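Local coordinates for protein pumilio homology domain family member 4 (Saccharomyces cerevisiae, PDB 3BWT) that binds mRNA through its Pumilio homology domain, the single-stranded RNA-binding part of the protein that makes up this chain, at residues E53-S58 / Y62-L67; S159-A164 / L193-K198. One frame throughout, in Å; residues are numbered along the deposited sequence.

Interaction 1 (E53-S58 / Y62-L67); sequences ELMTDS and YLIQKL
Leu54 and Met55, at the end of helix 51-55, pack against Ile64 of helix 60-70 in a mainly apolar, buried contact inside the second Pumilio repeat, where two consecutive helices are joined by a short connection. No hydrogen bond crosses between the segments, and together they bury 238 Å². The backbones come closest at Met55 and Ile64, whose CA atoms lie 6.4 Å apart.

Ile64 carries the contact by sending its two branches to different partners. With CG1 beside its backbone N (chi1 -55°), the longer branch reaches Leu54: CG1 lies 3.8 Å from Leu54 CB, and Ile64 CD1 is 4.1 Å from Leu54 CD1. The short branch, CG2, goes to Met55 and meets both ends of its extended thioether chain, at 4.0 Å from Met55 CG and equally from Met55 CE. Each of these two side chains runs at about a right angle to Ile64. Cutting Ile64 back to alanine is likely to leave a gap between the helices, Leu54 CB losing its CG1 neighbour and Met55 the methyl that its CG and CE share.

At the more open margin Tyr62 turns a ring edge to the backbone: Ser58 O lies near the ring plane, 3.4 Å from Tyr62 CE2. The connection itself is tied by Asp57, whose OD2 accepts bonds from Phe59 N and Gly60 N and so caps the start of the next helix.

Further out, Met55 also touches Ala99 and Leu103 of helix 96-106 in the following repeat, Leu54 rests on Thr47 of helix 37-47, and Leu63 faces helix 22-34, so the pair is packed between helices from both neighbouring repeats.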
# COMPACT_ATOMS: atom_id res chain seq x y z
N GLU A 53 12.26 22.91 10.39
CA GLU A 53 13.24 22.31 11.22
C GLU A 53 12.68 21.61 12.40
O GLU A 53 13.26 20.70 12.88
CB GLU A 53 14.33 23.29 11.54
CG GLU A 53 15.44 22.82 12.33
CD GLU A 53 16.44 23.85 12.52
OE1 GLU A 53 16.25 24.93 12.01
OE2 GLU A 53 17.42 23.62 13.18
N LEU A 54 11.52 22.01 12.84
CA LEU A 54 10.83 21.30 13.90
C LEU A 54 10.06 20.10 13.36
O LEU A 54 9.80 19.15 14.09
CB LEU A 54 9.88 22.22 14.66
CG LEU A 54 10.54 23.42 15.32
CD1 LEU A 54 9.53 24.24 16.09
CD2 LEU A 54 11.67 22.95 16.22
N MET A 55 9.71 20.15 12.08
CA MET A 55 8.97 19.06 11.45
C MET A 55 9.85 17.86 11.24
O MET A 55 9.40 16.72 11.33
CB MET A 55 8.44 19.50 10.09
CG MET A 55 7.06 20.14 10.12
SD MET A 55 6.42 20.43 8.46
CE MET A 55 4.69 20.74 8.82
N THR A 56 11.12 18.12 10.94
CA THR A 56 12.07 17.07 10.64
C THR A 56 12.89 16.74 11.89
O THR A 56 13.95 16.11 11.82
CB THR A 56 12.99 17.47 9.48
OG1 THR A 56 13.62 18.72 9.78
CG2 THR A 56 12.20 17.64 8.22
N ASP A 57 12.39 17.17 13.04
CA ASP A 57 13.09 16.94 14.30
C ASP A 57 12.45 15.77 15.04
O ASP A 57 11.24 15.56 14.94
CB ASP A 57 13.05 18.18 15.18
CG ASP A 57 13.81 17.99 16.46
OD1 ASP A 57 15.07 18.03 16.43
OD2 ASP A 57 13.16 17.78 17.50
N SER A 58 13.26 15.04 15.79
CA SER A 58 12.79 13.79 16.38
C SER A 58 11.69 13.98 17.42
O SER A 58 10.83 13.12 17.57
CB SER A 58 13.96 12.98 16.95
OG SER A 58 14.29 13.42 18.25
N TYR A 62 6.43 16.02 16.69
CA TYR A 62 5.21 15.66 17.41
C TYR A 62 4.48 16.90 17.92
O TYR A 62 3.25 16.92 18.00
CB TYR A 62 5.49 14.72 18.58
CG TYR A 62 5.94 13.35 18.14
CD1 TYR A 62 5.03 12.41 17.69
CD2 TYR A 62 7.29 13.01 18.18
CE1 TYR A 62 5.46 11.15 17.28
CE2 TYR A 62 7.72 11.77 17.78
CZ TYR A 62 6.81 10.83 17.33
OH TYR A 62 7.26 9.59 16.94
N LEU A 63 5.26 17.91 18.26
CA LEU A 63 4.76 19.21 18.65
C LEU A 63 4.00 19.85 17.49
O LEU A 63 2.85 20.25 17.65
CB LEU A 63 5.92 20.10 19.05
CG LEU A 63 5.62 21.51 19.52
CD1 LEU A 63 4.71 21.50 20.73
CD2 LEU A 63 6.94 22.20 19.83
N ILE A 64 4.65 19.97 16.34
CA ILE A 64 3.99 20.55 15.17
C ILE A 64 2.70 19.80 14.82
O ILE A 64 1.71 20.40 14.43
CB ILE A 64 4.93 20.63 13.95
CG1 ILE A 64 6.21 21.39 14.32
CG2 ILE A 64 4.23 21.30 12.77
CD1 ILE A 64 5.97 22.84 14.69
N GLN A 65 2.73 18.47 14.96
CA GLN A 65 1.54 17.66 14.74
C GLN A 65 0.43 18.09 15.68
O GLN A 65 -0.73 18.20 15.28
CB GLN A 65 1.84 16.18 14.99
CG GLN A 65 2.69 15.54 13.93
CD GLN A 65 2.69 14.04 14.03
OE1 GLN A 65 1.66 13.40 13.90
NE2 GLN A 65 3.86 13.47 14.27
N LYS A 66 0.79 18.31 16.94
CA LYS A 66 -0.17 18.72 17.94
C LYS A 66 -0.62 20.14 17.62
O LYS A 66 -1.81 20.46 17.67
CB LYS A 66 0.45 18.62 19.33
CG LYS A 66 -0.51 18.88 20.48
CD LYS A 66 -1.69 17.91 20.46
CE LYS A 66 -2.77 18.36 21.43
NZ LYS A 66 -4.13 17.92 20.99
N LEU A 67 0.35 20.99 17.27
CA LEU A 67 0.09 22.38 16.91
C LEU A 67 -0.88 22.47 15.75
O LEU A 67 -1.80 23.29 15.77
CB LEU A 67 1.39 23.09 16.55
CG LEU A 67 1.28 24.61 16.39
CD1 LEU A 67 0.95 25.25 17.72
CD2 LEU A 67 2.55 25.19 15.82

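Interaction 2 (S159-A164 / L193-K198); sequences SCIDIA and LALVDK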
# COMPACT_ATOMS: atom_id res chain seq x y z
N SER A 159 5.05 6.78 -15.33
CA SER A 159 6.16 5.97 -14.83
C SER A 159 5.62 4.67 -14.26
O SER A 159 6.08 4.20 -13.23
CB SER A 159 6.95 6.74 -13.77
OG SER A 159 7.13 8.10 -14.14
N CYS A 160 4.65 4.09 -14.95
CA CYS A 160 3.85 3.01 -14.39
C CYS A 160 4.65 1.78 -14.04
O CYS A 160 4.51 1.22 -12.95
CB CYS A 160 2.74 2.62 -15.36
SG CYS A 160 1.45 1.62 -14.59
N ILE A 161 5.47 1.33 -14.98
CA ILE A 161 6.19 0.09 -14.81
C ILE A 161 7.11 0.16 -13.58
O ILE A 161 7.03 -0.68 -12.69
CB ILE A 161 6.96 -0.29 -16.10
CG1 ILE A 161 7.72 -1.61 -15.92
CG2 ILE A 161 7.87 0.85 -16.55
CD1 ILE A 161 6.79 -2.76 -15.62
N ASP A 162 7.94 1.19 -13.49
CA ASP A 162 8.87 1.31 -12.38
C ASP A 162 8.18 1.59 -11.05
O ASP A 162 8.69 1.21 -10.00
CB ASP A 162 9.95 2.37 -12.65
CG ASP A 162 9.40 3.61 -13.33
OD1 ASP A 162 8.59 3.47 -14.28
OD2 ASP A 162 9.79 4.73 -12.92
N ILE A 163 7.04 2.26 -11.09
CA ILE A 163 6.32 2.55 -9.85
C ILE A 163 5.56 1.32 -9.37
O ILE A 163 5.51 1.03 -8.17
CB ILE A 163 5.39 3.77 -9.99
CG1 ILE A 163 6.06 5.00 -9.37
CG2 ILE A 163 4.05 3.53 -9.31
CD1 ILE A 163 5.38 6.30 -9.69
N ALA A 164 4.97 0.59 -10.30
CA ALA A 164 4.30 -0.66 -10.00
C ALA A 164 5.27 -1.73 -9.48
O ALA A 164 4.91 -2.53 -8.62
CB ALA A 164 3.57 -1.16 -11.23
N LEU A 193 -2.74 -3.43 -17.02
CA LEU A 193 -3.12 -4.62 -17.78
C LEU A 193 -2.25 -4.80 -19.01
O LEU A 193 -1.96 -5.91 -19.43
CB LEU A 193 -4.60 -4.54 -18.17
CG LEU A 193 -5.21 -5.80 -18.77
CD1 LEU A 193 -5.43 -6.86 -17.70
CD2 LEU A 193 -6.52 -5.44 -19.48
N ALA A 194 -1.83 -3.69 -19.58
CA ALA A 194 -0.87 -3.72 -20.67
C ALA A 194 0.49 -4.25 -20.21
O ALA A 194 1.35 -4.55 -21.02
CB ALA A 194 -0.73 -2.34 -21.27
N LEU A 195 0.67 -4.37 -18.90
CA LEU A 195 1.97 -4.76 -18.34
C LEU A 195 1.86 -6.01 -17.48
O LEU A 195 2.79 -6.34 -16.74
CB LEU A 195 2.56 -3.62 -17.51
CG LEU A 195 2.88 -2.31 -18.23
CD1 LEU A 195 3.06 -1.15 -17.24
CD2 LEU A 195 4.09 -2.48 -19.13
N VAL A 196 0.73 -6.70 -17.56
CA VAL A 196 0.47 -7.82 -16.67
C VAL A 196 1.53 -8.92 -16.73
O VAL A 196 1.82 -9.57 -15.72
CB VAL A 196 -0.95 -8.41 -16.87
CG1 VAL A 196 -0.97 -9.41 -18.02
CG2 VAL A 196 -1.43 -9.05 -15.58
N ASP A 197 2.12 -9.14 -17.90
CA ASP A 197 3.17 -10.14 -18.03
C ASP A 197 4.35 -9.83 -17.08
O ASP A 197 4.71 -10.64 -16.22
CB ASP A 197 3.66 -10.23 -19.48
CG ASP A 197 2.69 -10.98 -20.39
OD1 ASP A 197 1.57 -11.31 -19.96
OD2 ASP A 197 3.06 -11.25 -21.56
N LYS A 198 4.92 -8.64 -17.24
CA LYS A 198 6.05 -8.18 -16.42
C LYS A 198 5.73 -8.18 -14.93
O LYS A 198 6.52 -8.68 -14.12
CB LYS A 198 6.49 -6.78 -16.85
CG LYS A 198 7.16 -6.72 -18.22
CD LYS A 198 8.29 -5.68 -18.25
CE LYS A 198 9.15 -5.85 -19.50
NZ LYS A 198 10.52 -5.28 -19.32
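Leu195 reaches across to Cys160 and Ile161 where two successive units of the Pumilio array meet: helix 160-164 belongs to the fifth repeat, and helix 196-200, just beginning at this point, to the sixth. A residue from the turn before helix 196-200 thus packs on the first turn of helix 160-164, and Lys198 of the former helix adds a lesser contact. The whole is partly buried, with 164 Å² covered in all.

The apolar part is centred on one methyl. Leu195 holds CG beside its backbone N (chi1 -62°), and CD1 extends on from there, anti to CA (chi2 163°), to sit 4.2 Å from Cys160 SG and the same distance from Ile161 CB. It also lies 4.1 Å from the backbone Ile161 N, so the methyl leans on main chain as much as on side chain.

No hydrogen bond passes between the segments. Within helix 160-164, Ala164 N bonds to Cys160 O at 2.8 Å as part of the regular helical pattern. A type I turn from Leu193 to Val196, closed by a weak backbone bond, delivers Leu195 to the N-cap position of its helix.

Away from the contact, Asp162 OD2 forms a salt bridge with Lys129 NZ. The charged residue that does touch is Lys198, through its aliphatic chain: its CD rests 4.2 Å from Ile161 CD1, the tip of a branch held anti to the backbone N (chi1 -180°).

The two interactions lie at separate places along the same repeat array. Interaction 1 packs two consecutive helices within the second repeat, whereas interaction 2 joins the fifth repeat to the sixth; one therefore builds a unit, and the other links units. They do not touch: their centres are 37 Å apart and their nearest atoms about 22 Å, on opposite sides of the chain's centre. The centre of interaction 1 is about 25 Å from the centre of the chain, and the centre of interaction 2 is about 16 Å from the centre of the chain. Tyr62 and Gln65, with Asn61, match the positions that contact bases in related PUF proteins, so interaction 1 probably lies beside the RNA-binding surface.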